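Local coordinates for protein Ceg4 (Legionella pneumophila subsp. pneumophila, PDB 6AOK) that probably removes phosphate from phosphotyrosine with its N-terminal, magnesium-binding HAD-like phosphatase domain, thereby attenuating the activation of MAPK pathways in eukaryotic host cells, at residues 34-39 with 68-73; 111-116 with 169-174; 95-100 with 199-204. All coordinates share one frame; numbering follows the deposited sequence.

Contact 1 of 3, residues 34-39 with 68-73; sequences TEFYQS and EAKYGK
Phe-36 and Lys-70 share the same first torsion, each CG opposite the backbone N (chi1 175° in Phe-36, -176° in Lys-70); both CB atoms point across the gap, and the phenyl ring and the lysine shaft cross obliquely. The lysine chain runs straight as far as CE and bends only at chi4 (57°). Its CD methylene lies over one face of the phenyl ring, nearer the rim than the middle, 3.6 Å from the ring centroid and 3.4 Å from Phe-36 CD1, a CH-pi contact. Lysine suits this place because its aliphatic shaft can cover an aromatic face while the ammonium group travels on to a salt bridge with Asp-84. Tyr-71 joins more loosely, its CE1 4.5 Å from Phe-36 CE2, and its OH hydrogen-bonds to the backbone O of Asp-84, so one residue holds the polar ends of both side chains. At the start of the short helix, Thr-34 is the N-cap, OG1 accepting from Tyr-37 N at 3.2 Å. The contact joins helix 35-39 to the last turn of helix 60-71, both in the chain stretch inserted between strands 13-17 and 106-111, probably the C1 cap position of HAD phosphatases; Tyr-71 also touches Tyr-125 of helix 116-125.

Contact 2 of 3, residues 111-116 with 169-174; sequences VTKNRA and PTDYAE
Lys-113 and Asp-171 come from opposite directions and form a forked salt bridge, the ammonium entering between the two carboxylate oxygens. NZ lies 3.0 Å from Asp-171 OD2 and 3.1 Å from Asp-171 OD1, and each oxygen offers its syn lone pair, the one on the side of the other oxygen. One nitrogen therefore sits in the mouth of the carboxylate and shares its hydrogen bonds almost evenly. Lys-113 CE follows at 3.5 Å from Asp-171 OD1. The lysine spans the gap because its chain is extended beyond CG, with chi4 at 180°; a long side chain suits an exposed residue on an otherwise buried loop that must reach a short acid held on a helix.

In the next shell, Asp-171 stands in the first turn of helix 169-180, and its OD2 is also hydrogen-bonded to Ser-168 OG, which helps to fix the rotation of the carboxylate. Lys-113 is placed by an ST turn: Thr-112 OG1 accepts from Asn-114 N at 2.9 Å and so folds the backbone around the lysine. Asn-114 continues the turn, its OD1 taking Arg-115 N at 2.7 Å, in the carbonyl plane, just where helix 116-125 starts. Its amide nitrogen hydrogen-bonds to OD2 of the magnesium ligand Asp-20, linking this loop directly to the metal site.

The Asp-171 side chain is about 6 Å from the magnesium ion, which Asp-18, Asp-20 and Asp-167 bind. A loop leaving strand 106-111 with a threonine, beside a helix that follows the loop carrying Asp-167, fits the HAD phosphatase plan, in which the second and fourth sequence motifs converge on the aspartates of the first; Thr-112 would correspond to the second.

Contact 3 of 3, residues 95-100 with 199-204; sequences AFFHEV and FEWSQY
The Phe-96 ring is sandwiched: CE3 of Trp-201 lies 3.7 Å above one face, toward the rim, and Val-100 CG1 from the next turn of its own helix covers the opposite face. At its edge, in plane, comes Tyr-204 O. Phe-96 CG stands opposite its backbone N (chi1 179°), which brings the ring against the indole. The Phe-97 ring takes Phe-96 CD2 over the centre of one face, while the indole of Trp-201 receives Phe-97 CE2 over a face, 4.1 Å from Trp-201 CZ3. Tyr-204 CE2 also lies over a face of the indole, 4.3 Å above its plane, and Trp-201 CE3 is in plane at the edge of the tyrosine ring. The planes meet at 55° for Phe-96 and 50° for Phe-97, so the three rings form an oblique aromatic cluster rather than a stack. Trp-201 reaches it by its benzo rim, with CZ3 3.7 Å from Phe-96 CD2; a large bicyclic side chain can thus touch two phenylalanines of one helix while its pyrrole NH turns to the backbone O of Thr-22.

Tyr-204 adds its CB, 3.7 Å from Phe-96 CE1. Its own ring bends back over the start of helix 201-211, where its OH accepts a hydrogen bond from Glu-200 N at 3.0 Å, satisfying a backbone NH at the N-cap residue.

All four touching side chains are buried. Shape and hydrophobic burial therefore join helices 91-100 and 201-211, with the indole NH tying the cluster to the backbone after the metal-binding aspartates, a loop that fits the HAD-type DxDx(T/V) pattern.

Overall arrangement
Contact 1 comes first along the chain; contact 3 opens next, contact 2 forms within its span, and helix 201-211 closes contact 3. Contact 1 lies outermost, its centre 24 Å from that of contact 2 and 25 Å from that of contact 3, yet it touches contact 2 through a probable hydrogen bond of Tyr-37 OH to Asn-114 OD1 (2.9 Å). Contacts 2 and 3, 19 Å apart between centres, lie on opposite sides of the chain's centre. Contact 1 thus belongs to the probable cap region; contact 2 ties the loop after strand 106-111 to the start of helix 169-180 beside the magnesium; contact 3 packs mid-chain helix 91-100 and C-terminal helix 201-211 against strands 106-111 and 161-165, in the body of the domain.

Contact 1 of 3, residues 34-39 with 68-73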
# COMPACT_ATOMS: atom_id res chain seq x y z
N THR A 34 -10.25 -16.21 -3.26
CA THR A 34 -10.59 -16.98 -2.08
C THR A 34 -12.05 -16.74 -1.69
O THR A 34 -12.64 -15.70 -2.01
CB THR A 34 -9.69 -16.58 -0.90
OG1 THR A 34 -9.90 -15.18 -0.58
CG2 THR A 34 -8.25 -16.82 -1.23
N GLU A 35 -12.60 -17.68 -0.90
CA GLU A 35 -13.96 -17.45 -0.39
C GLU A 35 -14.00 -16.15 0.40
O GLU A 35 -14.96 -15.39 0.28
CB GLU A 35 -14.47 -18.59 0.48
CG GLU A 35 -14.66 -19.90 -0.24
CD GLU A 35 -15.75 -19.83 -1.31
OE1 GLU A 35 -16.72 -19.08 -1.18
OE2 GLU A 35 -15.60 -20.55 -2.30
N PHE A 36 -12.96 -15.88 1.20
CA PHE A 36 -13.01 -14.69 2.05
C PHE A 36 -13.12 -13.42 1.24
O PHE A 36 -14.01 -12.61 1.47
CB PHE A 36 -11.80 -14.61 2.99
CG PHE A 36 -11.80 -13.33 3.78
CD1 PHE A 36 -12.85 -13.05 4.66
CD2 PHE A 36 -10.82 -12.38 3.58
CE1 PHE A 36 -12.87 -11.85 5.38
CE2 PHE A 36 -10.82 -11.16 4.30
CZ PHE A 36 -11.84 -10.90 5.20
N TYR A 37 -12.24 -13.22 0.26
CA TYR A 37 -12.35 -12.02 -0.57
C TYR A 37 -13.69 -11.96 -1.29
O TYR A 37 -14.34 -10.90 -1.38
CB TYR A 37 -11.21 -12.01 -1.57
CG TYR A 37 -11.08 -10.73 -2.35
CD1 TYR A 37 -11.87 -10.49 -3.49
CD2 TYR A 37 -10.16 -9.77 -1.96
CE1 TYR A 37 -11.73 -9.30 -4.20
CE2 TYR A 37 -10.00 -8.59 -2.67
CZ TYR A 37 -10.78 -8.35 -3.77
OH TYR A 37 -10.64 -7.17 -4.45
N GLN A 38 -14.11 -13.09 -1.86
CA GLN A 38 -15.36 -13.10 -2.62
C GLN A 38 -16.55 -12.79 -1.72
O GLN A 38 -17.55 -12.22 -2.19
CB GLN A 38 -15.53 -14.46 -3.31
CG GLN A 38 -14.47 -14.64 -4.44
CD GLN A 38 -14.83 -13.86 -5.69
OE1 GLN A 38 -16.01 -13.77 -6.07
NE2 GLN A 38 -13.86 -13.39 -6.36
N SER A 39 -16.47 -13.17 -0.44
CA SER A 39 -17.55 -12.87 0.50
C SER A 39 -17.72 -11.37 0.74
O SER A 39 -18.77 -10.94 1.27
CB SER A 39 -17.31 -13.59 1.85
OG SER A 39 -16.30 -12.90 2.65
N GLU A 68 -13.80 -8.96 11.08
CA GLU A 68 -13.85 -9.34 12.50
C GLU A 68 -14.38 -10.76 12.69
O GLU A 68 -14.00 -11.45 13.64
CB GLU A 68 -14.70 -8.33 13.29
CG GLU A 68 -14.05 -6.95 13.40
CD GLU A 68 -14.90 -5.94 14.16
OE1 GLU A 68 -16.05 -6.29 14.52
OE2 GLU A 68 -14.44 -4.80 14.39
N ALA A 69 -15.31 -11.21 11.86
CA ALA A 69 -15.81 -12.59 11.98
C ALA A 69 -14.69 -13.59 11.68
O ALA A 69 -14.60 -14.65 12.33
CB ALA A 69 -16.97 -12.83 11.01
N LYS A 70 -13.82 -13.25 10.74
CA LYS A 70 -12.75 -14.14 10.34
C LYS A 70 -11.60 -14.12 11.34
O LYS A 70 -11.11 -15.18 11.74
CB LYS A 70 -12.26 -13.77 8.94
CG LYS A 70 -11.20 -14.75 8.44
CD LYS A 70 -10.90 -14.51 7.01
CE LYS A 70 -9.77 -15.43 6.48
NZ LYS A 70 -10.04 -16.90 6.64
N TYR A 71 -11.18 -12.94 11.78
CA TYR A 71 -9.94 -12.77 12.53
C TYR A 71 -10.16 -12.33 13.97
O TYR A 71 -9.18 -12.24 14.73
CB TYR A 71 -9.02 -11.74 11.85
CG TYR A 71 -8.55 -12.12 10.46
CD1 TYR A 71 -8.97 -11.42 9.34
CD2 TYR A 71 -7.66 -13.17 10.28
CE1 TYR A 71 -8.55 -11.75 8.12
CE2 TYR A 71 -7.23 -13.52 9.02
CZ TYR A 71 -7.67 -12.80 7.95
OH TYR A 71 -7.26 -13.12 6.67
N GLY A 72 -11.41 -12.06 14.39
CA GLY A 72 -11.63 -11.45 15.66
C GLY A 72 -11.26 -9.99 15.60
O GLY A 72 -10.89 -9.46 14.54
N LYS A 73 -11.36 -9.33 16.76
CA LYS A 73 -11.09 -7.91 16.85
C LYS A 73 -9.60 -7.66 16.73
O LYS A 73 -8.79 -8.41 17.27
CB LYS A 73 -11.58 -7.33 18.19
CG LYS A 73 -12.95 -6.67 18.15
CD LYS A 73 -14.04 -7.71 18.06
CE LYS A 73 -15.25 -7.23 17.27
NZ LYS A 73 -16.39 -8.23 17.21

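Contact 2 of 3, residues 111-116 with 169-174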
# COMPACT_ATOMS: atom_id res chain seq x y z
N VAL A 111 0.11 1.05 -5.73
CA VAL A 111 -0.13 0.80 -7.14
C VAL A 111 -0.45 -0.68 -7.27
O VAL A 111 0.37 -1.53 -6.91
CB VAL A 111 1.10 1.16 -7.98
CG1 VAL A 111 0.78 1.12 -9.46
CG2 VAL A 111 1.72 2.59 -7.53
N THR A 112 -1.63 -0.99 -7.79
CA THR A 112 -2.15 -2.31 -7.51
C THR A 112 -3.06 -2.79 -8.64
O THR A 112 -3.63 -1.99 -9.37
CB THR A 112 -2.93 -2.22 -6.17
OG1 THR A 112 -3.29 -3.51 -5.78
CG2 THR A 112 -4.20 -1.36 -6.29
N LYS A 113 -3.22 -4.08 -8.75
CA LYS A 113 -4.31 -4.61 -9.57
C LYS A 113 -5.49 -5.05 -8.70
O LYS A 113 -6.46 -5.64 -9.22
CB LYS A 113 -3.84 -5.79 -10.43
CG LYS A 113 -2.77 -5.42 -11.45
CD LYS A 113 -2.01 -6.65 -11.99
CE LYS A 113 -0.67 -6.08 -12.52
NZ LYS A 113 0.22 -7.10 -13.08
N ASN A 114 -5.39 -4.82 -7.38
CA ASN A 114 -6.52 -4.95 -6.46
C ASN A 114 -7.36 -3.68 -6.53
O ASN A 114 -7.29 -2.92 -7.52
CB ASN A 114 -6.03 -5.23 -5.04
CG ASN A 114 -7.01 -6.03 -4.20
OD1 ASN A 114 -8.21 -5.70 -4.14
ND2 ASN A 114 -6.51 -7.08 -3.50
N ARG A 115 -8.17 -3.41 -5.51
CA ARG A 115 -9.10 -2.29 -5.66
C ARG A 115 -9.08 -1.49 -4.38
O ARG A 115 -8.87 -2.04 -3.29
CB ARG A 115 -10.52 -2.77 -5.97
CG ARG A 115 -11.03 -3.80 -4.98
CD ARG A 115 -12.21 -4.50 -5.59
NE ARG A 115 -13.37 -3.62 -5.68
CZ ARG A 115 -14.56 -4.01 -6.11
NH1 ARG A 115 -14.76 -5.28 -6.53
NH2 ARG A 115 -15.57 -3.13 -6.14
N ALA A 116 -9.27 -0.18 -4.52
CA ALA A 116 -9.26 0.73 -3.37
C ALA A 116 -10.22 0.30 -2.27
O ALA A 116 -9.90 0.44 -1.08
CB ALA A 116 -9.60 2.15 -3.84
N PRO A 169 8.42 -9.32 -10.17
CA PRO A 169 9.53 -8.69 -10.94
C PRO A 169 9.09 -7.84 -12.12
O PRO A 169 9.66 -6.78 -12.38
CB PRO A 169 10.35 -9.91 -11.40
CG PRO A 169 10.03 -10.97 -10.42
CD PRO A 169 8.59 -10.77 -10.01
N THR A 170 8.09 -8.31 -12.89
CA THR A 170 7.62 -7.54 -14.05
C THR A 170 7.05 -6.19 -13.62
O THR A 170 7.32 -5.14 -14.24
CB THR A 170 6.56 -8.35 -14.81
OG1 THR A 170 7.15 -9.54 -15.33
CG2 THR A 170 6.02 -7.57 -15.98
N ASP A 171 6.22 -6.20 -12.59
CA ASP A 171 5.60 -4.95 -12.15
C ASP A 171 6.62 -4.03 -11.49
O ASP A 171 6.61 -2.81 -11.73
CB ASP A 171 4.43 -5.25 -11.22
CG ASP A 171 3.25 -5.93 -11.97
OD1 ASP A 171 2.77 -5.37 -12.96
OD2 ASP A 171 2.81 -7.01 -11.54
N TYR A 172 7.55 -4.59 -10.71
CA TYR A 172 8.65 -3.80 -10.17
C TYR A 172 9.40 -3.08 -11.29
O TYR A 172 9.63 -1.85 -11.24
CB TYR A 172 9.62 -4.72 -9.41
CG TYR A 172 10.83 -3.97 -8.89
CD1 TYR A 172 10.81 -3.36 -7.64
CD2 TYR A 172 11.97 -3.85 -9.65
CE1 TYR A 172 11.90 -2.67 -7.18
CE2 TYR A 172 13.07 -3.18 -9.19
CZ TYR A 172 13.03 -2.60 -7.94
OH TYR A 172 14.13 -1.90 -7.49
N ALA A 173 9.72 -3.81 -12.34
CA ALA A 173 10.54 -3.31 -13.43
C ALA A 173 9.86 -2.15 -14.14
O ALA A 173 10.52 -1.19 -14.53
CB ALA A 173 10.86 -4.45 -14.41
N GLU A 174 8.53 -2.25 -14.33
CA GLU A 174 7.72 -1.14 -14.85
C GLU A 174 7.77 0.10 -13.98
O GLU A 174 7.91 1.21 -14.49
CB GLU A 174 6.26 -1.57 -14.98
CG GLU A 174 6.00 -2.60 -16.10
CD GLU A 174 4.51 -2.91 -16.18
OE1 GLU A 174 3.66 -2.08 -15.76
OE2 GLU A 174 4.18 -3.99 -16.69

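Contact 3 of 3, residues 95-100 with 199-204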
# COMPACT_ATOMS: atom_id res chain seq x y z
N ALA A 95 3.27 -0.62 11.50
CA ALA A 95 4.01 0.47 12.12
C ALA A 95 4.58 1.43 11.07
O ALA A 95 4.62 2.66 11.27
CB ALA A 95 5.13 -0.07 13.02
N PHE A 96 5.07 0.89 9.95
CA PHE A 96 5.57 1.73 8.88
C PHE A 96 4.50 2.70 8.36
O PHE A 96 4.75 3.91 8.25
CB PHE A 96 6.06 0.87 7.72
CG PHE A 96 6.57 1.67 6.54
CD1 PHE A 96 7.87 2.12 6.50
CD2 PHE A 96 5.72 1.95 5.46
CE1 PHE A 96 8.33 2.83 5.37
CE2 PHE A 96 6.16 2.66 4.40
CZ PHE A 96 7.47 3.09 4.33
N PHE A 97 3.32 2.17 8.03
CA PHE A 97 2.25 3.03 7.51
C PHE A 97 1.71 4.01 8.54
O PHE A 97 1.35 5.13 8.17
CB PHE A 97 1.14 2.16 6.90
CG PHE A 97 1.57 1.62 5.59
CD1 PHE A 97 1.64 2.47 4.50
CD2 PHE A 97 2.05 0.33 5.47
CE1 PHE A 97 2.12 2.01 3.28
CE2 PHE A 97 2.55 -0.14 4.24
CZ PHE A 97 2.58 0.72 3.14
N HIS A 98 1.67 3.66 9.83
CA HIS A 98 1.33 4.69 10.80
C HIS A 98 2.34 5.82 10.74
O HIS A 98 1.98 6.99 10.85
CB HIS A 98 1.25 4.14 12.23
CG HIS A 98 -0.04 3.44 12.56
ND1 HIS A 98 -1.28 4.02 12.35
CD2 HIS A 98 -0.29 2.20 13.04
CE1 HIS A 98 -2.23 3.17 12.71
NE2 HIS A 98 -1.66 2.07 13.16
N GLU A 99 3.61 5.51 10.58
CA GLU A 99 4.59 6.58 10.51
C GLU A 99 4.41 7.42 9.23
O GLU A 99 4.39 8.66 9.27
CB GLU A 99 5.99 6.01 10.57
CG GLU A 99 7.03 7.06 10.39
CD GLU A 99 7.19 7.89 11.64
OE1 GLU A 99 6.96 7.37 12.77
OE2 GLU A 99 7.55 9.06 11.49
N VAL A 100 4.28 6.77 8.08
CA VAL A 100 4.35 7.58 6.87
C VAL A 100 3.02 8.27 6.57
O VAL A 100 3.01 9.31 5.89
CB VAL A 100 4.82 6.76 5.66
CG1 VAL A 100 6.29 6.31 5.86
CG2 VAL A 100 3.89 5.55 5.38
N PHE A 199 9.85 -8.48 2.85
CA PHE A 199 10.15 -7.06 2.91
C PHE A 199 10.44 -6.65 4.36
O PHE A 199 9.66 -6.99 5.27
CB PHE A 199 8.98 -6.26 2.37
CG PHE A 199 8.77 -6.42 0.90
CD1 PHE A 199 7.97 -7.46 0.40
CD2 PHE A 199 9.39 -5.57 0.01
CE1 PHE A 199 7.76 -7.61 -1.00
CE2 PHE A 199 9.19 -5.74 -1.38
CZ PHE A 199 8.36 -6.75 -1.86
N GLU A 200 11.52 -5.90 4.57
CA GLU A 200 11.99 -5.51 5.91
C GLU A 200 11.36 -4.16 6.29
O GLU A 200 12.01 -3.11 6.38
CB GLU A 200 13.51 -5.43 5.93
CG GLU A 200 14.20 -6.75 5.66
CD GLU A 200 15.74 -6.69 5.77
OE1 GLU A 200 16.28 -5.87 6.57
OE2 GLU A 200 16.41 -7.51 5.08
N TRP A 201 10.05 -4.20 6.50
CA TRP A 201 9.32 -2.97 6.79
C TRP A 201 9.91 -2.23 7.97
O TRP A 201 9.85 -0.99 8.02
CB TRP A 201 7.85 -3.30 7.05
CG TRP A 201 7.14 -3.70 5.79
CD1 TRP A 201 6.72 -4.96 5.45
CD2 TRP A 201 6.77 -2.85 4.69
NE1 TRP A 201 6.12 -4.94 4.23
CE2 TRP A 201 6.13 -3.66 3.74
CE3 TRP A 201 6.90 -1.47 4.44
CZ2 TRP A 201 5.61 -3.15 2.54
CZ3 TRP A 201 6.39 -0.96 3.22
CH2 TRP A 201 5.75 -1.82 2.29
N SER A 202 10.49 -2.94 8.96
CA SER A 202 11.00 -2.17 10.09
C SER A 202 12.28 -1.42 9.71
O SER A 202 12.56 -0.34 10.25
CB SER A 202 11.23 -3.07 11.30
OG SER A 202 12.29 -3.96 11.02
N GLN A 203 13.04 -1.97 8.76
CA GLN A 203 14.20 -1.23 8.26
C GLN A 203 13.78 -0.01 7.44
O GLN A 203 14.41 1.05 7.55
CB GLN A 203 15.08 -2.15 7.42
CG GLN A 203 16.33 -1.45 6.88
CD GLN A 203 17.31 -1.02 8.00
OE1 GLN A 203 17.66 0.16 8.14
NE2 GLN A 203 17.75 -2.00 8.79
N TYR A 204 12.74 -0.15 6.61
CA TYR A 204 12.31 0.99 5.79
C TYR A 204 11.77 2.10 6.68
O TYR A 204 12.00 3.28 6.41
CB TYR A 204 11.25 0.60 4.76
CG TYR A 204 11.54 -0.69 4.03
CD1 TYR A 204 12.84 -1.09 3.78
CD2 TYR A 204 10.52 -1.52 3.62
CE1 TYR A 204 13.11 -2.31 3.16
CE2 TYR A 204 10.78 -2.71 2.98
CZ TYR A 204 12.04 -3.11 2.76
OH TYR A 204 12.28 -4.33 2.15